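Local coordinates for sensory rhodopsin transducer (Thermotoga maritima, PDB 1NC7), which is of unknown function but belongs to the Anabaena sensory rhodopsin transducer family and forms a tetramer that binds magnesium, at residues W29-G34 and E48-M53; T65-F68 and K72-V75; H76-E79 and S85-L88; I103-E106 and V112-L115; S116-D119 and H124-L127. All blocks are in the same frame, centred on the assembly; numbering follows the deposited sequence.

Contact 1. Residues W29-G34 and E48-M53; sequences WFFPDG and ESLCIM. With EDO (1,2-ethanediol), chain O.
Phe31 and Leu50 meet in the interior of a beta-sandwich, where strands 28-34 and 47-54 face each other from opposite layers. They run roughly antiparallel with axes 9.9 Å apart, too far for backbone pairing, so side chains fill the gap. Leu50 CG is anti to the backbone N (chi1 177°), which swings the leucine's end toward the ring, and its CD1 reaches Phe31 CE2 obliquely at 3.6 Å. The other end of the contact is polar. Glu48 stretches across until OE1 lies 3.5 Å from Gly34 CA; OE1 also accepts from Tyr35 N, while OE2 forms a salt bridge with Arg117 NE. The arginine's NH2 holds Asp33 OD1, placing a cation between two acids. A glutamine in place of Glu48 would probably leave Arg117 with less compensation of its buried charge. Asp33 OD2 accepts from Ser116 OG of the second subunit and from O2 of an ethanediol, at 2.6 Å. A water donates to both Glu48 OE2 (2.6 Å) and Asp33 O (2.8 Å), bridging the strands.

Contact 2. Residues T65-F68 and K72-V75; sequences TFLF and KPVV
Phe66 and Val74 form the hydrogen-bonded pair of an antiparallel beta hairpin, and the backbone is the tight part of this contact. Phe66 N donates to Val74 O at 2.8 Å, nearly straight at 168°, and Val74 N returns a bond to Phe66 O at 3.1 Å. Phe66 O also receives a CA-H...O contact from Pro73 CA at 3.2 Å. The Phe68 ring leans toward the second strand: Lys72 O lies at its edge, 3.4 Å from CD2, and Val74 CG2 meets CE2 obliquely at 3.7 Å. On the face bearing Thr65 and Val75 the fit is looser. With chi1 at -59°, Thr65 CG2 lies opposite the backbone N, beside Pro73 CB at 4.0 Å, and OG1 turns to Val75 CG2 at 3.8 Å. A glycine at Thr65 would probably open a gap beside Pro73 CB and leave Val75 CG2 without its side-chain partner across the strands. Val75 and Lys72 are exposed, the lysine chain leading off from strand 60-68. Strand 101-107 flanks strand 60-68 on its other edge, bonding Thr65 and Leu67 through Met104 and Ser102, while Met83 of the second subunit packs on Leu67 and Pro73.

Contact 3. Residues H76-E79 and S85-L88; sequences HEVE and SLHL
The two outermost strands of the chain's main antiparallel sheet, 74-80 and 84-89, come face to face at one margin of the beta-sandwich through Val78, Leu86 and Leu88, a partly exposed contact near the surface. Their axes stand 9.8 Å apart, with directions 153° from each other. Val78 supplies both methyls: CG1, anti to the carbonyl carbon, meets Leu88 CD2 at 3.8 Å, and CG2, in the crowded position between backbone N and carbonyl carbon, faces Leu86 CD2 at a looser 4.3 Å. Both leucines put CG anti to the backbone N (chi1 176° for Leu86 and -177° for Leu88), which carries it toward Val78; chi2 then turns CD2 to the valine. Leu86 CD2 also comes within 4.2 Å of Glu79 O. Behind them, Val78 packs on Ile62 and Leu88 on Ile64 of strand 60-68, while His87 NE2 bonds Tyr101 O of the third subunit. No hydrogen bond links the two segments. Apart from Leu86 CD2 against Glu79 O, the touching is methyl on methyl, so the attraction is mainly dispersive and hydrophobic.

Contact 4. Residues I103-E106 and V112-L115; sequences IMAE and VMQL
Selenomethionine Met113 sets CG anti to the carbonyl carbon (chi1 -61°) and continues extended through chi2 (-171°) and chi3 (-155°), so the chain spans the space to strand 101-107 and ends against Ala105. The whole tip presses on one methyl: SE and CE both lie 3.5 Å from Ala105 CB. For two carbons, CE and CB are closer than usual van der Waals contact, so this spot is tight. The stretched side chain makes up for the small alanine where the CA atoms are 8.9 Å apart. Two residues along, the reach is shared. Ile103 and Leu115 both point inward, and Ile103 CD1 meets Leu115 CD2 at 4.2 Å, a slacker fit between two branched chains. The four residues are buried and wholly apolar in their side chains, and no hydrogen bond crosses between the segments. Met113 also rests on Trp29, Ile52 and Ile62, and Ile103 on Ile64 and Phe66, which extends the hydrophobic layer. On the outward side of strand 110-121, Gln114 OE1 accepts from Asp33 N of the third subunit. Strands bonded to other neighbours, facing each other through inward apolar side chains, are typical of the core of a beta-sandwich.

Contact 5. Residues S116-D119 and H124-L127; sequences SRLD and HYTL. With MG (magnesium ion), chain G; EDO (1,2-ethanediol), chain O.
Asp119 and Thr126 form the hydrogen-bonded pair of the antiparallel hairpin of strands 110-121 and 124-135, with Asp119 N to Thr126 O and Thr126 N to Asp119 O both at 3.0 Å. From there the aspartate runs outward. Its CB touches Thr126 CG2 at 3.8 Å; CG, anti to the backbone N, carries the carboxylate towards His124. OD1 accepts from His124 NE2 at 2.8 Å, meeting the imidazole edge in the ring plane, although the nitrogen stands 57° above the carboxylate plane. OD2 accepts from Tyr125 OH of the second subunit, so both oxygens are used and the carboxylate is held between hairpins. On the other face Leu118 CD1 sits over the Tyr125 ring, a CH-pi contact 4.1 Å from its centroid, and touches Leu127 CD2. Arg117, salt-bridged to Glu48, also gives NH1 to O2 of an ethanediol, probably from the crystallisation liquor. Thr126 OG1 bonds Leu127 N of the second subunit. Leu127 O binds a magnesium ion at 2.3 Å, joined by the same carbonyl oxygen of the three other subunits.

All five contacts lie on one eight-stranded antiparallel sheet that doubles over into a sandwich. Along the chain, contacts 1, 2 and 4 follow in series; contact 3 takes up strand 74-80 where contact 2 ends, and contact 5 continues strand 110-121 after contact 4. Contacts 1 and 4 form the core, their centres 4 Å apart, with Trp29 O to Ala105 N and Cys51 N to Gln114 O at 2.8 Å. Contacts 2 and 5 are hairpins, 23 Å apart between centres, and contact 3 joins the sheet's outermost strands. Contact 5 reaches the shared magnesium ion, and the salt bridge of Glu48 with Arg117 ties it to the polar end of contact 1, which also meets another subunit.

Contact 1. Residues W29-G34 and E48-M53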
loop_
_atom_site.group_PDB
_atom_site.type_symbol
_atom_site.label_atom_id
_atom_site.label_comp_id
_atom_site.label_asym_id
_atom_site.label_seq_id
_atom_site.Cartn_x
_atom_site.Cartn_y
_atom_site.Cartn_z
ATOM N N TRP D 29 -12.201 -3.584 -9.454
ATOM C CA TRP D 29 -11.294 -3.262 -8.353
ATOM C C TRP D 29 -11.854 -3.749 -7.023
ATOM O O TRP D 29 -13.064 -3.710 -6.801
ATOM C CB TRP D 29 -11.042 -1.751 -8.308
ATOM C CG TRP D 29 -10.244 -1.287 -9.474
ATOM C CD1 TRP D 29 -10.703 -0.993 -10.733
ATOM C CD2 TRP D 29 -8.821 -1.162 -9.528
ATOM N NE1 TRP D 29 -9.648 -0.699 -11.563
ATOM C CE2 TRP D 29 -8.481 -0.796 -10.849
ATOM C CE3 TRP D 29 -7.796 -1.327 -8.585
ATOM C CZ2 TRP D 29 -7.157 -0.597 -11.252
ATOM C CZ3 TRP D 29 -6.481 -1.128 -8.987
ATOM C CH2 TRP D 29 -6.175 -0.765 -10.310
ATOM N N PHE D 30 -10.962 -4.191 -6.137
ATOM C CA PHE D 30 -11.358 -4.749 -4.846
ATOM C C PHE D 30 -10.546 -4.202 -3.674
ATOM O O PHE D 30 -9.316 -4.129 -3.739
ATOM C CB PHE D 30 -11.201 -6.272 -4.896
ATOM C CG PHE D 30 -11.962 -6.927 -6.019
ATOM C CD1 PHE D 30 -13.192 -7.525 -5.785
ATOM C CD2 PHE D 30 -11.450 -6.929 -7.313
ATOM C CE1 PHE D 30 -13.907 -8.119 -6.831
ATOM C CE2 PHE D 30 -12.154 -7.517 -8.365
ATOM C CZ PHE D 30 -13.384 -8.112 -8.122
ATOM N N PHE D 31 -11.246 -3.839 -2.603
ATOM C CA PHE D 31 -10.620 -3.305 -1.393
ATOM C C PHE D 31 -11.230 -4.003 -0.179
ATOM O O PHE D 31 -12.324 -3.654 0.266
ATOM C CB PHE D 31 -10.871 -1.798 -1.294
ATOM C CG PHE D 31 -10.228 -1.008 -2.392
ATOM C CD1 PHE D 31 -8.900 -0.610 -2.294
ATOM C CD2 PHE D 31 -10.943 -0.689 -3.542
ATOM C CE1 PHE D 31 -8.291 0.097 -3.329
ATOM C CE2 PHE D 31 -10.343 0.016 -4.584
ATOM C CZ PHE D 31 -9.015 0.410 -4.476
ATOM N N PRO D 32 -10.525 -4.996 0.379
ATOM C CA PRO D 32 -11.047 -5.721 1.540
ATOM C C PRO D 32 -11.229 -4.962 2.851
ATOM O O PRO D 32 -12.159 -5.260 3.602
ATOM C CB PRO D 32 -10.060 -6.882 1.699
ATOM C CG PRO D 32 -9.566 -7.106 0.297
ATOM C CD PRO D 32 -9.363 -5.698 -0.197
ATOM N N ASP D 33 -10.362 -3.994 3.139
ATOM C CA ASP D 33 -10.476 -3.279 4.408
ATOM C C ASP D 33 -11.186 -1.935 4.361
ATOM O O ASP D 33 -10.555 -0.896 4.159
ATOM C CB ASP D 33 -9.094 -3.086 5.040
ATOM C CG ASP D 33 -9.179 -2.605 6.482
ATOM O OD1 ASP D 33 -10.304 -2.359 6.966
ATOM O OD2 ASP D 33 -8.124 -2.475 7.134
ATOM N N GLY D 34 -12.499 -1.969 4.568
ATOM C CA GLY D 34 -13.287 -0.752 4.582
ATOM C C GLY D 34 -13.823 -0.509 5.982
ATOM O O GLY D 34 -14.258 -1.447 6.657
ATOM N N GLU D 48 -13.164 7.677 4.551
ATOM C CA GLU D 48 -12.409 6.891 3.596
ATOM C C GLU D 48 -12.721 7.537 2.267
ATOM O O GLU D 48 -13.840 8.004 2.044
ATOM C CB GLU D 48 -12.849 5.428 3.571
ATOM C CG GLU D 48 -12.436 4.646 4.798
ATOM C CD GLU D 48 -12.423 3.151 4.560
ATOM O OE1 GLU D 48 -13.364 2.643 3.918
ATOM O OE2 GLU D 48 -11.474 2.481 5.020
ATOM N N SER D 49 -11.717 7.601 1.405
ATOM C CA SER D 49 -11.899 8.177 0.089
ATOM C C SER D 49 -11.549 7.119 -0.939
ATOM O O SER D 49 -10.430 6.604 -0.957
ATOM C CB SER D 49 -10.998 9.400 -0.107
ATOM O OG SER D 49 -11.413 10.486 0.707
ATOM N N LEU D 50 -12.525 6.767 -1.769
ATOM C CA LEU D 50 -12.288 5.802 -2.829
ATOM C C LEU D 50 -11.926 6.683 -4.007
ATOM O O LEU D 50 -12.781 7.374 -4.565
ATOM C CB LEU D 50 -13.553 4.999 -3.140
ATOM C CG LEU D 50 -13.415 3.997 -4.292
ATOM C CD1 LEU D 50 -12.330 2.976 -3.967
ATOM C CD2 LEU D 50 -14.749 3.301 -4.525
ATOM N N CYS D 51 -10.649 6.680 -4.368
ATOM C CA CYS D 51 -10.183 7.519 -5.457
ATOM C C CYS D 51 -10.133 6.750 -6.758
ATOM O O CYS D 51 -9.544 5.672 -6.841
ATOM C CB CYS D 51 -8.824 8.102 -5.094
ATOM S SG CYS D 51 -8.918 9.031 -3.541
ATOM N N ILE D 52 -10.768 7.328 -7.775
ATOM C CA ILE D 52 -10.869 6.709 -9.085
ATOM C C ILE D 52 -10.387 7.661 -10.169
ATOM O O ILE D 52 -10.658 8.861 -10.116
ATOM C CB ILE D 52 -12.337 6.350 -9.389
ATOM C CG1 ILE D 52 -12.951 5.609 -8.199
ATOM C CG2 ILE D 52 -12.419 5.507 -10.654
ATOM C CD1 ILE D 52 -14.447 5.372 -8.330
HETATM N N MSE D 53 -9.665 7.126 -11.144
HETATM C CA MSE D 53 -9.195 7.947 -12.249
HETATM C C MSE D 53 -9.570 7.286 -13.567
HETATM O O MSE D 53 -9.533 6.060 -13.698
HETATM C CB MSE D 53 -7.679 8.173 -12.165
HETATM C CG MSE D 53 -6.828 6.926 -12.262
HETATM SE SE MSE D 53 -4.945 7.282 -11.906
HETATM C CE MSE D 53 -4.601 8.474 -13.387
HETATM C C1 EDO O . -7.080 -1.930 11.452
HETATM O O1 EDO O . -8.182 -2.161 12.351
HETATM C C2 EDO O . -7.542 -1.108 10.292
HETATM O O2 EDO O . -8.702 -1.630 9.570
HETATM O O HOH W 1 -9.276 1.541 3.933
#

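Contact 2. Residues T65-F68 and K72-V75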
loop_
_atom_site.group_PDB
_atom_site.type_symbol
_atom_site.label_atom_id
_atom_site.label_comp_id
_atom_site.label_asym_id
_atom_site.label_seq_id
_atom_site.Cartn_x
_atom_site.Cartn_y
_atom_site.Cartn_z
ATOM N N THR D 65 -20.094 -1.977 -4.970
ATOM C CA THR D 65 -20.763 -2.881 -4.043
ATOM C C THR D 65 -20.041 -2.960 -2.700
ATOM O O THR D 65 -18.830 -3.188 -2.642
ATOM C CB THR D 65 -20.854 -4.299 -4.634
ATOM O OG1 THR D 65 -21.569 -4.253 -5.875
ATOM C CG2 THR D 65 -21.575 -5.238 -3.670
ATOM N N PHE D 66 -20.799 -2.766 -1.627
ATOM C CA PHE D 66 -20.262 -2.832 -0.275
ATOM C C PHE D 66 -20.717 -4.137 0.366
ATOM O O PHE D 66 -21.918 -4.420 0.429
ATOM C CB PHE D 66 -20.766 -1.641 0.544
ATOM C CG PHE D 66 -20.249 -0.317 0.064
ATOM C CD1 PHE D 66 -19.054 0.199 0.554
ATOM C CD2 PHE D 66 -20.940 0.399 -0.906
ATOM C CE1 PHE D 66 -18.555 1.413 0.082
ATOM C CE2 PHE D 66 -20.451 1.611 -1.384
ATOM C CZ PHE D 66 -19.256 2.118 -0.889
ATOM N N LEU D 67 -19.754 -4.936 0.817
ATOM C CA LEU D 67 -20.036 -6.209 1.472
ATOM C C LEU D 67 -19.781 -6.032 2.962
ATOM O O LEU D 67 -18.857 -5.324 3.360
ATOM C CB LEU D 67 -19.122 -7.312 0.934
ATOM C CG LEU D 67 -19.139 -7.610 -0.564
ATOM C CD1 LEU D 67 -18.184 -8.758 -0.849
ATOM C CD2 LEU D 67 -20.553 -7.955 -1.020
ATOM N N PHE D 68 -20.601 -6.675 3.785
ATOM C CA PHE D 68 -20.457 -6.566 5.230
ATOM C C PHE D 68 -20.192 -7.924 5.863
ATOM O O PHE D 68 -20.198 -8.946 5.180
ATOM C CB PHE D 68 -21.716 -5.916 5.806
ATOM C CG PHE D 68 -21.955 -4.529 5.280
ATOM C CD1 PHE D 68 -21.296 -3.439 5.840
ATOM C CD2 PHE D 68 -22.783 -4.321 4.182
ATOM C CE1 PHE D 68 -21.455 -2.158 5.310
ATOM C CE2 PHE D 68 -22.948 -3.044 3.644
ATOM C CZ PHE D 68 -22.281 -1.961 4.210
ATOM N N LYS D 72 -26.379 -7.830 4.401
ATOM C CA LYS D 72 -26.377 -7.997 2.960
ATOM C C LYS D 72 -25.739 -6.798 2.272
ATOM O O LYS D 72 -25.601 -5.726 2.866
ATOM C CB LYS D 72 -27.802 -8.228 2.456
ATOM C CG LYS D 72 -28.281 -9.640 2.735
ATOM C CD LYS D 72 -29.707 -9.862 2.287
ATOM C CE LYS D 72 -30.070 -11.329 2.411
ATOM N NZ LYS D 72 -29.791 -11.846 3.776
ATOM N N PRO D 73 -25.335 -6.967 1.005
ATOM C CA PRO D 73 -24.695 -5.906 0.221
ATOM C C PRO D 73 -25.534 -4.663 -0.042
ATOM O O PRO D 73 -26.765 -4.712 -0.056
ATOM C CB PRO D 73 -24.320 -6.614 -1.083
ATOM C CG PRO D 73 -24.210 -8.060 -0.686
ATOM C CD PRO D 73 -25.380 -8.224 0.239
ATOM N N VAL D 74 -24.837 -3.547 -0.241
ATOM C CA VAL D 74 -25.453 -2.269 -0.559
ATOM C C VAL D 74 -24.690 -1.802 -1.792
ATOM O O VAL D 74 -23.458 -1.866 -1.824
ATOM C CB VAL D 74 -25.290 -1.250 0.581
ATOM C CG1 VAL D 74 -25.908 0.085 0.177
ATOM C CG2 VAL D 74 -25.968 -1.778 1.834
ATOM N N VAL D 75 -25.416 -1.360 -2.812
ATOM C CA VAL D 75 -24.785 -0.935 -4.055
ATOM C C VAL D 75 -25.042 0.522 -4.409
ATOM O O VAL D 75 -26.178 0.988 -4.376
ATOM C CB VAL D 75 -25.269 -1.803 -5.239
ATOM C CG1 VAL D 75 -24.527 -1.414 -6.507
ATOM C CG2 VAL D 75 -25.065 -3.278 -4.925
#

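Contact 3. Residues H76-E79 and S85-L88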
loop_
_atom_site.group_PDB
_atom_site.type_symbol
_atom_site.label_atom_id
_atom_site.label_comp_id
_atom_site.label_asym_id
_atom_site.label_seq_id
_atom_site.Cartn_x
_atom_site.Cartn_y
_atom_site.Cartn_z
ATOM N N HIS D 76 -23.968 1.230 -4.751
ATOM C CA HIS D 76 -24.037 2.629 -5.149
ATOM C C HIS D 76 -23.496 2.759 -6.565
ATOM O O HIS D 76 -22.850 1.841 -7.077
ATOM C CB HIS D 76 -23.209 3.507 -4.208
ATOM C CG HIS D 76 -23.850 3.741 -2.877
ATOM N ND1 HIS D 76 -23.833 2.808 -1.864
ATOM C CD2 HIS D 76 -24.548 4.800 -2.403
ATOM C CE1 HIS D 76 -24.492 3.283 -0.821
ATOM N NE2 HIS D 76 -24.936 4.489 -1.123
ATOM N N GLU D 77 -23.760 3.899 -7.192
ATOM C CA GLU D 77 -23.309 4.151 -8.555
ATOM C C GLU D 77 -22.699 5.541 -8.678
ATOM O O GLU D 77 -23.152 6.490 -8.040
ATOM C CB GLU D 77 -24.488 4.045 -9.528
ATOM C CG GLU D 77 -25.152 2.678 -9.598
ATOM C CD GLU D 77 -24.382 1.690 -10.455
ATOM O OE1 GLU D 77 -24.847 0.539 -10.597
ATOM O OE2 GLU D 77 -23.318 2.064 -10.992
ATOM N N VAL D 78 -21.662 5.650 -9.501
ATOM C CA VAL D 78 -21.005 6.928 -9.750
ATOM C C VAL D 78 -20.529 6.943 -11.196
ATOM O O VAL D 78 -20.433 5.897 -11.842
ATOM C CB VAL D 78 -19.773 7.157 -8.829
ATOM C CG1 VAL D 78 -20.181 7.057 -7.369
ATOM C CG2 VAL D 78 -18.671 6.158 -9.160
ATOM N N GLU D 79 -20.250 8.134 -11.709
ATOM C CA GLU D 79 -19.762 8.270 -13.073
ATOM C C GLU D 79 -18.557 9.195 -13.069
ATOM O O GLU D 79 -18.481 10.125 -12.266
ATOM C CB GLU D 79 -20.846 8.844 -13.988
ATOM C CG GLU D 79 -22.113 8.008 -14.047
ATOM C CD GLU D 79 -23.080 8.489 -15.111
ATOM O OE1 GLU D 79 -23.339 9.710 -15.172
ATOM O OE2 GLU D 79 -23.586 7.645 -15.882
ATOM N N SER D 85 -10.474 12.898 -12.433
ATOM C CA SER D 85 -10.226 12.219 -11.172
ATOM C C SER D 85 -11.494 12.348 -10.337
ATOM O O SER D 85 -12.278 13.282 -10.523
ATOM C CB SER D 85 -9.064 12.898 -10.431
ATOM O OG SER D 85 -8.885 12.374 -9.120
ATOM N N LEU D 86 -11.707 11.396 -9.436
ATOM C CA LEU D 86 -12.853 11.451 -8.544
ATOM C C LEU D 86 -12.455 10.871 -7.196
ATOM O O LEU D 86 -12.094 9.700 -7.101
ATOM C CB LEU D 86 -14.040 10.658 -9.101
ATOM C CG LEU D 86 -15.248 10.608 -8.155
ATOM C CD1 LEU D 86 -15.799 12.011 -7.946
ATOM C CD2 LEU D 86 -16.322 9.693 -8.726
ATOM N N HIS D 87 -12.484 11.699 -6.158
ATOM C CA HIS D 87 -12.167 11.220 -4.816
ATOM C C HIS D 87 -13.516 11.098 -4.119
ATOM O O HIS D 87 -14.037 12.069 -3.572
ATOM C CB HIS D 87 -11.260 12.207 -4.064
ATOM C CG HIS D 87 -9.857 12.267 -4.589
ATOM N ND1 HIS D 87 -8.771 12.507 -3.773
ATOM C CD2 HIS D 87 -9.363 12.151 -5.845
ATOM C CE1 HIS D 87 -7.670 12.537 -4.505
ATOM N NE2 HIS D 87 -8.002 12.323 -5.766
ATOM N N LEU D 88 -14.081 9.896 -4.154
ATOM C CA LEU D 88 -15.393 9.652 -3.565
ATOM C C LEU D 88 -15.367 9.475 -2.051
ATOM O O LEU D 88 -14.724 8.561 -1.531
ATOM C CB LEU D 88 -16.023 8.416 -4.210
ATOM C CG LEU D 88 -17.436 8.053 -3.752
ATOM C CD1 LEU D 88 -18.411 9.144 -4.176
ATOM C CD2 LEU D 88 -17.831 6.718 -4.358
#

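Contact 4. Residues I103-E106 and V112-L115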
loop_
_atom_site.group_PDB
_atom_site.type_symbol
_atom_site.label_atom_id
_atom_site.label_comp_id
_atom_site.label_asym_id
_atom_site.label_seq_id
_atom_site.Cartn_x
_atom_site.Cartn_y
_atom_site.Cartn_z
ATOM N N ILE D 103 -15.086 -3.562 -0.386
ATOM C CA ILE D 103 -15.582 -2.933 -1.602
ATOM C C ILE D 103 -15.214 -3.652 -2.890
ATOM O O ILE D 103 -14.070 -4.047 -3.084
ATOM C CB ILE D 103 -15.020 -1.495 -1.747
ATOM C CG1 ILE D 103 -15.339 -0.666 -0.502
ATOM C CG2 ILE D 103 -15.590 -0.832 -2.996
ATOM C CD1 ILE D 103 -14.658 0.694 -0.499
HETATM N N MSE D 104 -16.205 -3.831 -3.758
HETATM C CA MSE D 104 -15.976 -4.398 -5.077
HETATM C C MSE D 104 -16.524 -3.325 -6.007
HETATM O O MSE D 104 -17.674 -2.906 -5.869
HETATM C CB MSE D 104 -16.744 -5.698 -5.308
HETATM C CG MSE D 104 -16.757 -6.080 -6.792
HETATM SE SE MSE D 104 -17.586 -7.770 -7.210
HETATM C CE MSE D 104 -19.416 -7.329 -6.770
ATOM N N ALA D 105 -15.701 -2.865 -6.937
ATOM C CA ALA D 105 -16.127 -1.837 -7.872
ATOM C C ALA D 105 -16.035 -2.375 -9.290
ATOM O O ALA D 105 -15.020 -2.948 -9.679
ATOM C CB ALA D 105 -15.249 -0.599 -7.717
ATOM N N GLU D 106 -17.101 -2.186 -10.060
ATOM C CA GLU D 106 -17.149 -2.670 -11.434
ATOM C C GLU D 106 -17.439 -1.523 -12.396
ATOM O O GLU D 106 -18.448 -0.833 -12.265
ATOM C CB GLU D 106 -18.227 -3.745 -11.557
ATOM C CG GLU D 106 -17.939 -4.982 -10.724
ATOM C CD GLU D 106 -19.119 -5.927 -10.660
ATOM O OE1 GLU D 106 -20.123 -5.576 -10.003
ATOM O OE2 GLU D 106 -19.045 -7.015 -11.271
ATOM N N VAL D 112 -8.575 3.189 -12.714
ATOM C CA VAL D 112 -7.621 2.790 -11.684
ATOM C C VAL D 112 -8.167 3.315 -10.367
ATOM O O VAL D 112 -8.695 4.430 -10.310
ATOM C CB VAL D 112 -6.216 3.381 -11.928
ATOM C CG1 VAL D 112 -5.248 2.848 -10.877
ATOM C CG2 VAL D 112 -5.727 3.009 -13.324
HETATM N N MSE D 113 -8.052 2.514 -9.313
HETATM C CA MSE D 113 -8.575 2.916 -8.012
HETATM C C MSE D 113 -7.621 2.718 -6.849
HETATM O O MSE D 113 -6.783 1.812 -6.855
HETATM C CB MSE D 113 -9.869 2.167 -7.712
HETATM C CG MSE D 113 -10.973 2.441 -8.699
HETATM SE SE MSE D 113 -12.641 1.698 -8.108
HETATM C CE MSE D 113 -13.485 1.518 -9.825
ATOM N N GLN D 114 -7.788 3.569 -5.841
ATOM C CA GLN D 114 -6.975 3.551 -4.629
ATOM C C GLN D 114 -7.897 3.917 -3.469
ATOM O O GLN D 114 -8.771 4.768 -3.620
ATOM C CB GLN D 114 -5.855 4.590 -4.758
ATOM C CG GLN D 114 -4.847 4.619 -3.615
ATOM C CD GLN D 114 -3.713 5.604 -3.876
ATOM O OE1 GLN D 114 -3.501 6.039 -5.009
ATOM N NE2 GLN D 114 -2.980 5.956 -2.830
ATOM N N LEU D 115 -7.714 3.273 -2.319
ATOM C CA LEU D 115 -8.545 3.562 -1.152
ATOM C C LEU D 115 -7.687 4.083 -0.011
ATOM O O LEU D 115 -6.677 3.472 0.350
ATOM C CB LEU D 115 -9.287 2.306 -0.680
ATOM C CG LEU D 115 -10.221 2.474 0.527
ATOM C CD1 LEU D 115 -11.380 3.396 0.157
ATOM C CD2 LEU D 115 -10.746 1.113 0.971
#

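Contact 5. Residues S116-D119 and H124-L127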
loop_
_atom_site.group_PDB
_atom_site.type_symbol
_atom_site.label_atom_id
_atom_site.label_comp_id
_atom_site.label_asym_id
_atom_site.label_seq_id
_atom_site.Cartn_x
_atom_site.Cartn_y
_atom_site.Cartn_z
ATOM N N SER D 116 -8.097 5.209 0.560
ATOM C CA SER D 116 -7.360 5.807 1.660
ATOM C C SER D 116 -8.285 6.090 2.823
ATOM O O SER D 116 -9.452 6.417 2.636
ATOM C CB SER D 116 -6.699 7.103 1.205
ATOM O OG SER D 116 -5.874 6.857 0.086
ATOM N N ARG D 117 -7.759 5.956 4.031
ATOM C CA ARG D 117 -8.554 6.214 5.215
ATOM C C ARG D 117 -7.904 7.254 6.109
ATOM O O ARG D 117 -6.692 7.234 6.319
ATOM C CB ARG D 117 -8.746 4.927 6.027
ATOM C CG ARG D 117 -9.563 5.133 7.305
ATOM C CD ARG D 117 -9.558 3.886 8.162
ATOM N NE ARG D 117 -10.005 2.728 7.402
ATOM C CZ ARG D 117 -9.943 1.477 7.842
ATOM N NH1 ARG D 117 -9.452 1.218 9.046
ATOM N NH2 ARG D 117 -10.361 0.483 7.071
ATOM N N LEU D 118 -8.722 8.177 6.603
ATOM C CA LEU D 118 -8.269 9.189 7.544
ATOM C C LEU D 118 -8.995 8.865 8.845
ATOM O O LEU D 118 -10.227 8.880 8.902
ATOM C CB LEU D 118 -8.655 10.604 7.104
ATOM C CG LEU D 118 -8.398 11.656 8.194
ATOM C CD1 LEU D 118 -6.897 11.821 8.413
ATOM C CD2 LEU D 118 -9.025 12.983 7.795
ATOM N N ASP D 119 -8.228 8.544 9.880
ATOM C CA ASP D 119 -8.790 8.230 11.183
ATOM C C ASP D 119 -8.318 9.380 12.060
ATOM O O ASP D 119 -7.129 9.488 12.364
ATOM C CB ASP D 119 -8.226 6.905 11.699
ATOM C CG ASP D 119 -8.976 6.378 12.906
ATOM O OD1 ASP D 119 -9.644 7.178 13.597
ATOM O OD2 ASP D 119 -8.883 5.159 13.168
ATOM N N HIS D 124 -5.712 12.108 17.987
ATOM C CA HIS D 124 -5.032 11.282 16.988
ATOM C C HIS D 124 -5.355 11.751 15.575
ATOM O O HIS D 124 -6.360 12.422 15.346
ATOM C CB HIS D 124 -5.371 9.789 17.142
ATOM C CG HIS D 124 -6.745 9.419 16.678
ATOM N ND1 HIS D 124 -7.871 9.612 17.450
ATOM C CD2 HIS D 124 -7.171 8.846 15.528
ATOM C CE1 HIS D 124 -8.931 9.170 16.795
ATOM N NE2 HIS D 124 -8.533 8.700 15.626
ATOM N N TYR D 125 -4.484 11.402 14.632
ATOM C CA TYR D 125 -4.650 11.790 13.235
ATOM C C TYR D 125 -3.728 10.878 12.432
ATOM O O TYR D 125 -2.509 10.986 12.523
ATOM C CB TYR D 125 -4.240 13.259 13.076
ATOM C CG TYR D 125 -4.473 13.880 11.714
ATOM C CD1 TYR D 125 -5.185 15.071 11.594
ATOM C CD2 TYR D 125 -3.917 13.327 10.558
ATOM C CE1 TYR D 125 -5.336 15.702 10.363
ATOM C CE2 TYR D 125 -4.063 13.955 9.319
ATOM C CZ TYR D 125 -4.772 15.142 9.232
ATOM O OH TYR D 125 -4.899 15.787 8.022
ATOM N N THR D 126 -4.304 9.967 11.658
ATOM C CA THR D 126 -3.479 9.055 10.887
ATOM C C THR D 126 -4.090 8.690 9.542
ATOM O O THR D 126 -5.309 8.659 9.388
ATOM C CB THR D 126 -3.196 7.767 11.693
ATOM O OG1 THR D 126 -2.265 6.948 10.978
ATOM C CG2 THR D 126 -4.478 6.988 11.937
ATOM N N LEU D 127 -3.218 8.428 8.572
ATOM C CA LEU D 127 -3.621 8.058 7.217
ATOM C C LEU D 127 -3.047 6.703 6.823
ATOM O O LEU D 127 -1.981 6.317 7.281
ATOM C CB LEU D 127 -3.093 9.083 6.207
ATOM C CG LEU D 127 -3.732 10.467 6.111
ATOM C CD1 LEU D 127 -2.843 11.396 5.280
ATOM C CD2 LEU D 127 -5.110 10.333 5.487
HETATM MG MG MG G . 0.084 5.552 7.894
HETATM C C1 EDO O . -7.080 -1.930 11.452
HETATM O O1 EDO O . -8.182 -2.161 12.351
HETATM C C2 EDO O . -7.542 -1.108 10.292
HETATM O O2 EDO O . -8.702 -1.630 9.570
#